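PDB 4H0A: uncharacterized protein from Staphylococcus aureus subsp. aureus, which is of unknown function, but belongs to the CAP (cysteine-rich secretory protein) family and combines a CAP domain with a CAP-associated N-terminal region. Local coordinates for residues 288-293 / 298-303; 211-216 / 305-310; 165-170 / 218-223. One frame throughout, in Å; residues are numbered along the deposited sequence.

Contact 1: 288-293 / 298-303; sequences SWMNSD and RLLNSK
Leu-299 puts its two methyl branches to different uses against Trp-289 and Met-290. CD1 lies 3.7 Å from Trp-289 CB, at the root of the indole, and is also 4.0 Å from the selenium SE of Met-290, a selenomethionine. CD2 instead reaches the rim of the indole, near the ring plane, 4.2 Å from Trp-289 CE3. The selenomethionine chain is bent twice (chi2 -69°, chi3 -59°), and this hook turns its methyl toward the next leucine: Met-290 CE lies 4.1 Å from Leu-300 CD1. In all three pairs the side chains cross at about a right angle, so each pair touches at a few atoms; the nearest CA atoms, of Met-290 and Leu-299, are 7.8 Å apart.

Helices 282-290 and 293-299 follow one another in the CAP domain, and the contact packs their ends against its sheet, Trp-289 touching Leu-318 and Leu-299 touching Phe-320 of strand 315-322. Asn-291 and Leu-300 are the first residues to leave helical geometry after them. Polar contacts brace the turns around these groups. Ser-292, the N-cap of the second helix, bonds His-295 ND1 through OG, and the His-295 ring meets the indole with the planes about 30° apart. Arg-217 NH1 binds both Leu-299 O and Asn-301 O, tying the end of helix 293-299 to helix 201-219. Beyond, Asn-301 OD1 accepts from Lys-303 N at 3.1 Å, closing an Asx turn.

No hydrogen bond spans the two segments. The 204 Å² they bury probably rests on dispersion and the exclusion of water, while directional bonds to other parts of the chain hold the backbone ends that present these apolar groups.

Contact 2: 211-216 / 305-310; sequences EVTNEM and DEMGGD
Met-307 sets CG between its own backbone N and carbonyl carbon (chi1 68°), then runs straight through chi2 (-180°) and chi3 (167°) to project its full length from strand 306-312 onto the helix at Thr-213 and Asn-214. On the helix, Thr-213 turns CG2 anti to its backbone nitrogen and so offers a methyl rather than its hydroxyl. The two chains slide past one another in opposite directions, with Thr-213 CG2 lying 3.9 Å from the selenium SE of Met-307, a selenomethionine.

The methyl end goes one residue further along the helix. Met-307 CE comes within 3.4 Å of Asn-214 ND2, and Asn-214 OD1 is at 3.9 Å, so the amide is approached nearer its nitrogen. None of this is a hydrogen bond; the polar atoms look elsewhere. Asn-214 OD1 accepts from Leu-225 N, while Thr-213 OG1 is bonded to Leu-209 O one helical turn back. Met-307 therefore meets the threonine methyl and, through CE, an amide whose OD1 and ND2 both have hydrogen-bond partners elsewhere. The nearest CA atoms, of Thr-213 and Met-307, are 9.9 Å apart, a span to which the extended Met-307 chain contributes roughly half.

In the fold this is one helix-on-sheet contact of the CAP domain. Strand 306-312 lies between strands 315-322 and 226-227, and Leu-318 of the former touches both Thr-213 and Met-307. Tyr-210 OH bonds Gly-309 N as a second tie from helix 201-219, whose Val-212, Thr-213 and Met-216 also touch Ile-286 of helix 282-290.

Contact 3: 165-170 / 218-223; sequences KVLSVR and KLKGLK. With EDO (1,2-ethanediol), chain C.
Leu-167 sits in a strand irregularity and meets Leu-219 close to where the opposing helix ends. In strand 166-172 its psi is helix-like rather than extended, and together with Ser-168 it faces Tyr-158, a classic beta bulge. The opposing chain departs from its helix through Lys-220 and Gly-221 in a Schellman motif: Gly-221, with phi 71°, is the C-prime residue, its N bonds Lys-218 O at 3.1 Å, and Leu-222 N reaches back to Arg-217 O. The closest CA atoms, those of Leu-167 and Leu-219, are 7.5 Å apart.

Leu-219 brings CD1 to 3.3 Å from Leu-167 O, a short carbon-to-oxygen approach, and the same methyl is 4.1 Å from Leu-167 CD2. The hydrogen bond of that oxygen is made elsewhere, with Thr-96 OG1 on strand 89-96; the methyl only packs against it. The contact thus sets the bulged strand of the seven-stranded antiparallel sheet in the CAP-associated N-terminal region against the C-terminal end of a CAP-domain helix, 201-219, and so forms part of the junction between the two regions.

Leu-167 CD2 carries a second contact, with Lys-220 CE at 3.9 Å. The lysine is kinked at chi2 and chi4 and crosses the leucine at about a right angle, bringing only CE, next to the charged end, up to the methyl while its NZ makes a salt bridge to Asp-160. Further along the strand, Arg-170 NH1 donates to O1 of a 1,2-ethanediol, probably from the crystallisation liquor, at 3.0 Å and 156°; the diol oxygen sits at the edge of the guanidinium, and the same NH1 is salt-bridged to Asp-281.

Contacts 1 and 2 are buried within the CAP domain, whereas contact 3 is only partly buried and joins that domain to the N-terminal region. Helix 201-219 serves both contact 2, in its second half, and contact 3, at its end. Contact 1 is nested in the chain between the segments of contact 2, and Leu-299 CD2 touches Thr-213 CG2 at 3.6 Å. Met-290 CE likewise reaches Leu-167 CD1 at 3.9 Å, linking contacts 1 and 3. Chemistry follows place: contact 1 is purely apolar, contact 2 mixes apolar and amide packing, and contact 3 adds a carbonyl and a salt-bridged lysine.

Contact 1: 288-293 / 298-303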
loop_
_atom_site.group_PDB
_atom_site.type_symbol
_atom_site.label_atom_id
_atom_site.label_comp_id
_atom_site.label_asym_id
_atom_site.label_seq_id
_atom_site.Cartn_x
_atom_site.Cartn_y
_atom_site.Cartn_z
ATOM N N SER A 288 -3.704 -4.838 -4.882
ATOM C CA SER A 288 -4.902 -5.531 -5.363
ATOM C C SER A 288 -5.564 -4.761 -6.505
ATOM O O SER A 288 -5.990 -5.385 -7.472
ATOM C CB SER A 288 -5.891 -5.771 -4.229
ATOM O OG SER A 288 -5.340 -6.694 -3.304
ATOM N N TRP A 289 -5.595 -3.415 -6.439
ATOM C CA TRP A 289 -6.154 -2.614 -7.538
ATOM C C TRP A 289 -5.241 -2.669 -8.772
ATOM O O TRP A 289 -5.739 -2.825 -9.887
ATOM C CB TRP A 289 -6.386 -1.157 -7.103
ATOM C CG TRP A 289 -7.522 -0.973 -6.141
ATOM C CD1 TRP A 289 -8.361 -1.935 -5.657
ATOM C CD2 TRP A 289 -7.914 0.252 -5.512
ATOM N NE1 TRP A 289 -9.274 -1.376 -4.799
ATOM C CE2 TRP A 289 -8.997 -0.043 -4.656
ATOM C CE3 TRP A 289 -7.454 1.573 -5.586
ATOM C CZ2 TRP A 289 -9.654 0.945 -3.914
ATOM C CZ3 TRP A 289 -8.112 2.552 -4.857
ATOM C CH2 TRP A 289 -9.194 2.235 -4.031
HETATM N N MSE A 290 -3.915 -2.596 -8.572
HETATM C CA MSE A 290 -2.941 -2.666 -9.673
HETATM C C MSE A 290 -2.976 -4.037 -10.391
HETATM O O MSE A 290 -2.584 -4.108 -11.553
HETATM C CB MSE A 290 -1.501 -2.414 -9.160
HETATM C CG MSE A 290 -1.202 -0.963 -8.714
HETATM SE SE MSE A 290 -1.169 0.304 -10.160
HETATM C CE MSE A 290 0.225 -0.434 -11.267
ATOM N N ASN A 291 -3.434 -5.119 -9.709
ATOM C CA ASN A 291 -3.482 -6.466 -10.301
ATOM C C ASN A 291 -4.901 -6.857 -10.761
ATOM O O ASN A 291 -5.155 -8.024 -11.059
ATOM C CB ASN A 291 -2.896 -7.481 -9.325
ATOM C CG ASN A 291 -1.394 -7.355 -9.261
ATOM O OD1 ASN A 291 -0.675 -8.145 -9.852
ATOM N ND2 ASN A 291 -0.873 -6.322 -8.611
ATOM N N SER A 292 -5.789 -5.858 -10.901
ATOM C CA SER A 292 -7.129 -5.993 -11.454
ATOM C C SER A 292 -7.187 -5.027 -12.626
ATOM O O SER A 292 -7.085 -3.822 -12.400
ATOM C CB SER A 292 -8.180 -5.680 -10.395
ATOM O OG SER A 292 -9.464 -5.510 -10.975
ATOM N N ASP A 293 -7.262 -5.538 -13.874
ATOM C CA ASP A 293 -7.242 -4.712 -15.091
ATOM C C ASP A 293 -8.205 -3.523 -15.028
ATOM O O ASP A 293 -7.815 -2.400 -15.361
ATOM C CB ASP A 293 -7.585 -5.565 -16.325
ATOM C CG ASP A 293 -7.586 -4.779 -17.625
ATOM O OD1 ASP A 293 -6.526 -4.212 -17.979
ATOM O OD2 ASP A 293 -8.656 -4.704 -18.274
ATOM N N ARG A 298 -8.259 2.432 -14.213
ATOM C CA ARG A 298 -8.768 3.664 -13.603
ATOM C C ARG A 298 -7.640 4.434 -12.908
ATOM O O ARG A 298 -7.536 5.645 -13.097
ATOM C CB ARG A 298 -9.900 3.371 -12.603
ATOM C CG ARG A 298 -11.188 2.917 -13.280
ATOM C CD ARG A 298 -12.036 2.071 -12.358
ATOM N NE ARG A 298 -13.233 1.554 -13.018
ATOM C CZ ARG A 298 -14.042 0.625 -12.511
ATOM N NH1 ARG A 298 -13.790 0.087 -11.316
ATOM N NH2 ARG A 298 -15.098 0.209 -13.200
ATOM N N LEU A 299 -6.799 3.740 -12.107
ATOM C CA LEU A 299 -5.662 4.381 -11.420
ATOM C C LEU A 299 -4.703 5.038 -12.405
ATOM O O LEU A 299 -4.219 6.135 -12.149
ATOM C CB LEU A 299 -4.855 3.362 -10.592
ATOM C CG LEU A 299 -5.408 2.921 -9.247
ATOM C CD1 LEU A 299 -4.640 1.723 -8.734
ATOM C CD2 LEU A 299 -5.342 4.038 -8.227
ATOM N N LEU A 300 -4.418 4.353 -13.522
ATOM C CA LEU A 300 -3.474 4.823 -14.540
ATOM C C LEU A 300 -4.166 5.436 -15.760
ATOM O O LEU A 300 -3.585 5.442 -16.846
ATOM C CB LEU A 300 -2.606 3.635 -14.989
ATOM C CG LEU A 300 -1.963 2.818 -13.870
ATOM C CD1 LEU A 300 -1.225 1.633 -14.442
ATOM C CD2 LEU A 300 -1.046 3.689 -13.008
ATOM N N ASN A 301 -5.367 5.995 -15.589
ATOM C CA ASN A 301 -6.074 6.612 -16.703
ATOM C C ASN A 301 -5.489 7.998 -16.974
ATOM O O ASN A 301 -5.494 8.847 -16.083
ATOM C CB ASN A 301 -7.559 6.718 -16.390
ATOM C CG ASN A 301 -8.410 6.841 -17.614
ATOM O OD1 ASN A 301 -8.051 7.530 -18.569
ATOM N ND2 ASN A 301 -9.569 6.198 -17.608
ATOM N N SER A 302 -4.991 8.232 -18.194
ATOM C CA SER A 302 -4.423 9.530 -18.559
ATOM C C SER A 302 -5.489 10.635 -18.640
ATOM O O SER A 302 -5.140 11.805 -18.497
ATOM C CB SER A 302 -3.698 9.433 -19.898
ATOM O OG SER A 302 -4.559 8.949 -20.918
ATOM N N LYS A 303 -6.768 10.281 -18.876
ATOM C CA LYS A 303 -7.830 11.281 -19.022
ATOM C C LYS A 303 -8.271 11.881 -17.673
ATOM O O LYS A 303 -8.642 13.054 -17.656
ATOM C CB LYS A 303 -9.046 10.698 -19.773
#

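Contact 2: 211-216 / 305-310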
loop_
_atom_site.group_PDB
_atom_site.type_symbol
_atom_site.label_atom_id
_atom_site.label_comp_id
_atom_site.label_asym_id
_atom_site.label_seq_id
_atom_site.Cartn_x
_atom_site.Cartn_y
_atom_site.Cartn_z
ATOM N N GLU A 211 -1.581 9.706 -1.941
ATOM C CA GLU A 211 -0.143 9.805 -2.224
ATOM C C GLU A 211 0.385 8.589 -2.967
ATOM O O GLU A 211 1.105 8.761 -3.938
ATOM C CB GLU A 211 0.655 9.976 -0.928
ATOM C CG GLU A 211 0.481 11.351 -0.307
ATOM C CD GLU A 211 1.114 11.513 1.059
ATOM O OE1 GLU A 211 1.495 10.497 1.683
ATOM O OE2 GLU A 211 1.243 12.677 1.500
ATOM N N VAL A 212 0.034 7.368 -2.516
ATOM C CA VAL A 212 0.527 6.158 -3.178
ATOM C C VAL A 212 -0.086 6.049 -4.584
ATOM O O VAL A 212 0.603 5.620 -5.514
ATOM C CB VAL A 212 0.299 4.879 -2.345
ATOM C CG1 VAL A 212 0.718 3.643 -3.157
ATOM C CG2 VAL A 212 1.093 4.945 -1.044
ATOM N N THR A 213 -1.352 6.469 -4.761
ATOM C CA THR A 213 -1.974 6.478 -6.096
ATOM C C THR A 213 -1.158 7.363 -7.032
ATOM O O THR A 213 -0.885 6.965 -8.161
ATOM C CB THR A 213 -3.427 6.966 -6.021
ATOM O OG1 THR A 213 -4.197 5.972 -5.353
ATOM C CG2 THR A 213 -4.029 7.274 -7.409
ATOM N N ASN A 214 -0.764 8.554 -6.565
ATOM C CA ASN A 214 0.005 9.483 -7.389
ATOM C C ASN A 214 1.448 8.988 -7.599
ATOM O O ASN A 214 1.987 9.229 -8.670
ATOM C CB ASN A 214 -0.046 10.914 -6.820
ATOM C CG ASN A 214 -1.339 11.626 -7.182
ATOM O OD1 ASN A 214 -2.011 11.284 -8.169
ATOM N ND2 ASN A 214 -1.729 12.641 -6.410
ATOM N N GLU A 215 2.047 8.257 -6.645
ATOM C CA GLU A 215 3.381 7.671 -6.872
ATOM C C GLU A 215 3.323 6.632 -7.986
ATOM O O GLU A 215 4.212 6.606 -8.834
ATOM C CB GLU A 215 3.938 7.012 -5.592
ATOM C CG GLU A 215 4.340 7.998 -4.509
ATOM C CD GLU A 215 5.378 9.022 -4.924
ATOM O OE1 GLU A 215 6.355 8.646 -5.613
ATOM O OE2 GLU A 215 5.198 10.211 -4.579
HETATM N N MSE A 216 2.252 5.814 -8.022
HETATM C CA MSE A 216 2.072 4.799 -9.070
HETATM C C MSE A 216 1.877 5.478 -10.417
HETATM O O MSE A 216 2.469 5.049 -11.412
HETATM C CB MSE A 216 0.882 3.880 -8.745
HETATM C CG MSE A 216 1.084 3.026 -7.492
HETATM SE SE MSE A 216 2.558 1.779 -7.643
HETATM C CE MSE A 216 4.003 2.864 -6.659
ATOM N N ASP A 305 -8.173 13.792 -14.131
ATOM C CA ASP A 305 -7.345 14.861 -13.565
ATOM C C ASP A 305 -7.668 15.140 -12.079
ATOM O O ASP A 305 -6.928 15.898 -11.462
ATOM C CB ASP A 305 -7.459 16.158 -14.390
ATOM C CG ASP A 305 -8.835 16.471 -14.932
ATOM O OD1 ASP A 305 -9.826 16.219 -14.213
ATOM O OD2 ASP A 305 -8.923 16.938 -16.085
ATOM N N GLU A 306 -8.721 14.512 -11.496
ATOM C CA GLU A 306 -9.095 14.717 -10.097
ATOM C C GLU A 306 -9.539 13.428 -9.446
ATOM O O GLU A 306 -9.983 12.501 -10.133
ATOM C CB GLU A 306 -10.241 15.729 -9.982
ATOM C CG GLU A 306 -9.885 17.130 -10.438
ATOM C CD GLU A 306 -10.999 18.147 -10.277
ATOM O OE1 GLU A 306 -12.085 17.782 -9.771
ATOM O OE2 GLU A 306 -10.784 19.316 -10.671
HETATM N N MSE A 307 -9.467 13.396 -8.117
HETATM C CA MSE A 307 -9.905 12.251 -7.334
HETATM C C MSE A 307 -10.358 12.697 -5.945
HETATM O O MSE A 307 -10.009 13.780 -5.480
HETATM C CB MSE A 307 -8.782 11.199 -7.219
HETATM C CG MSE A 307 -7.585 11.661 -6.384
HETATM SE SE MSE A 307 -6.172 10.309 -6.267
HETATM C CE MSE A 307 -4.847 11.517 -5.548
ATOM N N GLY A 308 -11.123 11.841 -5.304
ATOM C CA GLY A 308 -11.607 12.065 -3.949
ATOM C C GLY A 308 -12.042 10.737 -3.388
ATOM O O GLY A 308 -12.628 9.935 -4.111
ATOM N N GLY A 309 -11.706 10.469 -2.144
ATOM C CA GLY A 309 -12.037 9.177 -1.570
ATOM C C GLY A 309 -12.402 9.226 -0.116
ATOM O O GLY A 309 -12.599 10.296 0.461
ATOM N N ASP A 310 -12.527 8.044 0.465
ATOM C CA ASP A 310 -12.795 7.892 1.882
ATOM C C ASP A 310 -12.261 6.556 2.362
ATOM O O ASP A 310 -12.177 5.609 1.587
ATOM C CB ASP A 310 -14.298 8.000 2.183
ATOM C CG ASP A 310 -14.601 8.136 3.672
ATOM O OD1 ASP A 310 -13.812 8.794 4.386
ATOM O OD2 ASP A 310 -15.615 7.591 4.116
#

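Contact 3: 165-170 / 218-223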
loop_
_atom_site.group_PDB
_atom_site.type_symbol
_atom_site.label_atom_id
_atom_site.label_comp_id
_atom_site.label_asym_id
_atom_site.label_seq_id
_atom_site.Cartn_x
_atom_site.Cartn_y
_atom_site.Cartn_z
ATOM N N LYS A 165 7.493 -5.130 -14.037
ATOM C CA LYS A 165 8.608 -4.382 -13.463
ATOM C C LYS A 165 8.338 -4.072 -12.000
ATOM O O LYS A 165 7.178 -3.925 -11.625
ATOM C CB LYS A 165 8.831 -3.078 -14.241
ATOM C CG LYS A 165 9.293 -3.301 -15.671
ATOM C CD LYS A 165 9.606 -1.984 -16.370
ATOM C CE LYS A 165 10.190 -2.200 -17.749
ATOM N NZ LYS A 165 10.744 -0.942 -18.316
ATOM N N VAL A 166 9.406 -3.927 -11.187
ATOM C CA VAL A 166 9.288 -3.606 -9.766
ATOM C C VAL A 166 8.770 -2.161 -9.607
ATOM O O VAL A 166 9.363 -1.223 -10.150
ATOM C CB VAL A 166 10.626 -3.809 -9.008
ATOM C CG1 VAL A 166 10.524 -3.296 -7.560
ATOM C CG2 VAL A 166 11.043 -5.274 -9.034
ATOM N N LEU A 167 7.657 -2.006 -8.871
ATOM C CA LEU A 167 7.018 -0.712 -8.631
ATOM C C LEU A 167 7.440 -0.105 -7.314
ATOM O O LEU A 167 7.589 1.114 -7.198
ATOM C CB LEU A 167 5.493 -0.889 -8.608
ATOM C CG LEU A 167 4.856 -1.432 -9.887
ATOM C CD1 LEU A 167 3.444 -1.902 -9.612
ATOM C CD2 LEU A 167 4.889 -0.387 -11.000
ATOM N N SER A 168 7.553 -0.948 -6.293
ATOM C CA SER A 168 7.857 -0.501 -4.943
ATOM C C SER A 168 8.333 -1.682 -4.116
ATOM O O SER A 168 8.157 -2.831 -4.529
ATOM C CB SER A 168 6.599 0.114 -4.324
ATOM O OG SER A 168 5.493 -0.771 -4.388
ATOM N N VAL A 169 8.978 -1.412 -2.984
ATOM C CA VAL A 169 9.446 -2.467 -2.080
ATOM C C VAL A 169 9.113 -2.071 -0.660
ATOM O O VAL A 169 9.280 -0.904 -0.297
ATOM C CB VAL A 169 10.966 -2.749 -2.215
ATOM C CG1 VAL A 169 11.406 -3.866 -1.259
ATOM C CG2 VAL A 169 11.343 -3.082 -3.657
ATOM N N ARG A 170 8.664 -3.032 0.152
ATOM C CA ARG A 170 8.453 -2.797 1.570
ATOM C C ARG A 170 9.341 -3.745 2.327
ATOM O O ARG A 170 9.157 -4.956 2.207
ATOM C CB ARG A 170 6.987 -2.959 2.015
ATOM C CG ARG A 170 6.834 -2.916 3.557
ATOM C CD ARG A 170 5.449 -2.507 3.991
ATOM N NE ARG A 170 4.446 -3.491 3.589
ATOM C CZ ARG A 170 3.132 -3.286 3.628
ATOM N NH1 ARG A 170 2.643 -2.135 4.081
ATOM N NH2 ARG A 170 2.297 -4.234 3.230
ATOM N N LYS A 218 3.035 8.523 -11.226
ATOM C CA LYS A 218 4.327 9.133 -11.590
ATOM C C LYS A 218 5.290 8.102 -12.194
ATOM O O LYS A 218 5.996 8.446 -13.137
ATOM C CB LYS A 218 4.997 9.844 -10.395
ATOM C CG LYS A 218 4.412 11.228 -10.114
ATOM C CD LYS A 218 5.152 11.977 -9.003
ATOM C CE LYS A 218 4.980 11.356 -7.634
ATOM N NZ LYS A 218 5.512 12.244 -6.562
ATOM N N LEU A 219 5.294 6.833 -11.716
ATOM C CA LEU A 219 6.173 5.812 -12.311
ATOM C C LEU A 219 5.844 5.543 -13.781
ATOM O O LEU A 219 6.750 5.176 -14.535
ATOM C CB LEU A 219 6.100 4.475 -11.553
ATOM C CG LEU A 219 6.695 4.451 -10.158
ATOM C CD1 LEU A 219 6.409 3.121 -9.490
ATOM C CD2 LEU A 219 8.195 4.708 -10.192
ATOM N N LYS A 220 4.567 5.711 -14.188
ATOM C CA LYS A 220 4.144 5.507 -15.581
ATOM C C LYS A 220 4.153 6.815 -16.399
ATOM O O LYS A 220 3.642 6.825 -17.520
ATOM C CB LYS A 220 2.744 4.877 -15.625
ATOM C CG LYS A 220 2.571 3.628 -14.745
ATOM C CD LYS A 220 3.632 2.547 -14.967
ATOM C CE LYS A 220 3.334 1.288 -14.177
ATOM N NZ LYS A 220 2.387 0.377 -14.868
ATOM N N GLY A 221 4.760 7.884 -15.882
ATOM C CA GLY A 221 4.839 9.158 -16.593
ATOM C C GLY A 221 3.532 9.921 -16.708
ATOM O O GLY A 221 3.420 10.804 -17.560
ATOM N N LEU A 222 2.540 9.609 -15.848
ATOM C CA LEU A 222 1.234 10.276 -15.846
ATOM C C LEU A 222 1.225 11.438 -14.884
ATOM O O LEU A 222 1.982 11.439 -13.909
ATOM C CB LEU A 222 0.124 9.299 -15.438
ATOM C CG LEU A 222 -0.052 8.063 -16.300
ATOM C CD1 LEU A 222 -0.951 7.065 -15.621
ATOM C CD2 LEU A 222 -0.598 8.429 -17.664
ATOM N N LYS A 223 0.335 12.411 -15.126
ATOM C CA LYS A 223 0.187 13.566 -14.247
ATOM C C LYS A 223 -0.511 13.132 -12.955
ATOM O O LYS A 223 -1.406 12.281 -13.003
ATOM C CB LYS A 223 -0.616 14.686 -14.932
ATOM C CG LYS A 223 0.077 15.280 -16.149
ATOM C CD LYS A 223 -0.736 16.415 -16.758
ATOM C CE LYS A 223 -0.089 16.991 -17.997
ATOM N NZ LYS A 223 -0.884 18.112 -18.567
HETATM C C1 EDO C . 2.615 1.136 5.247
HETATM O O1 EDO C . 3.819 0.457 4.936
HETATM C C2 EDO C . 2.426 0.924 6.772
HETATM O O2 EDO C . 1.222 1.509 7.209
#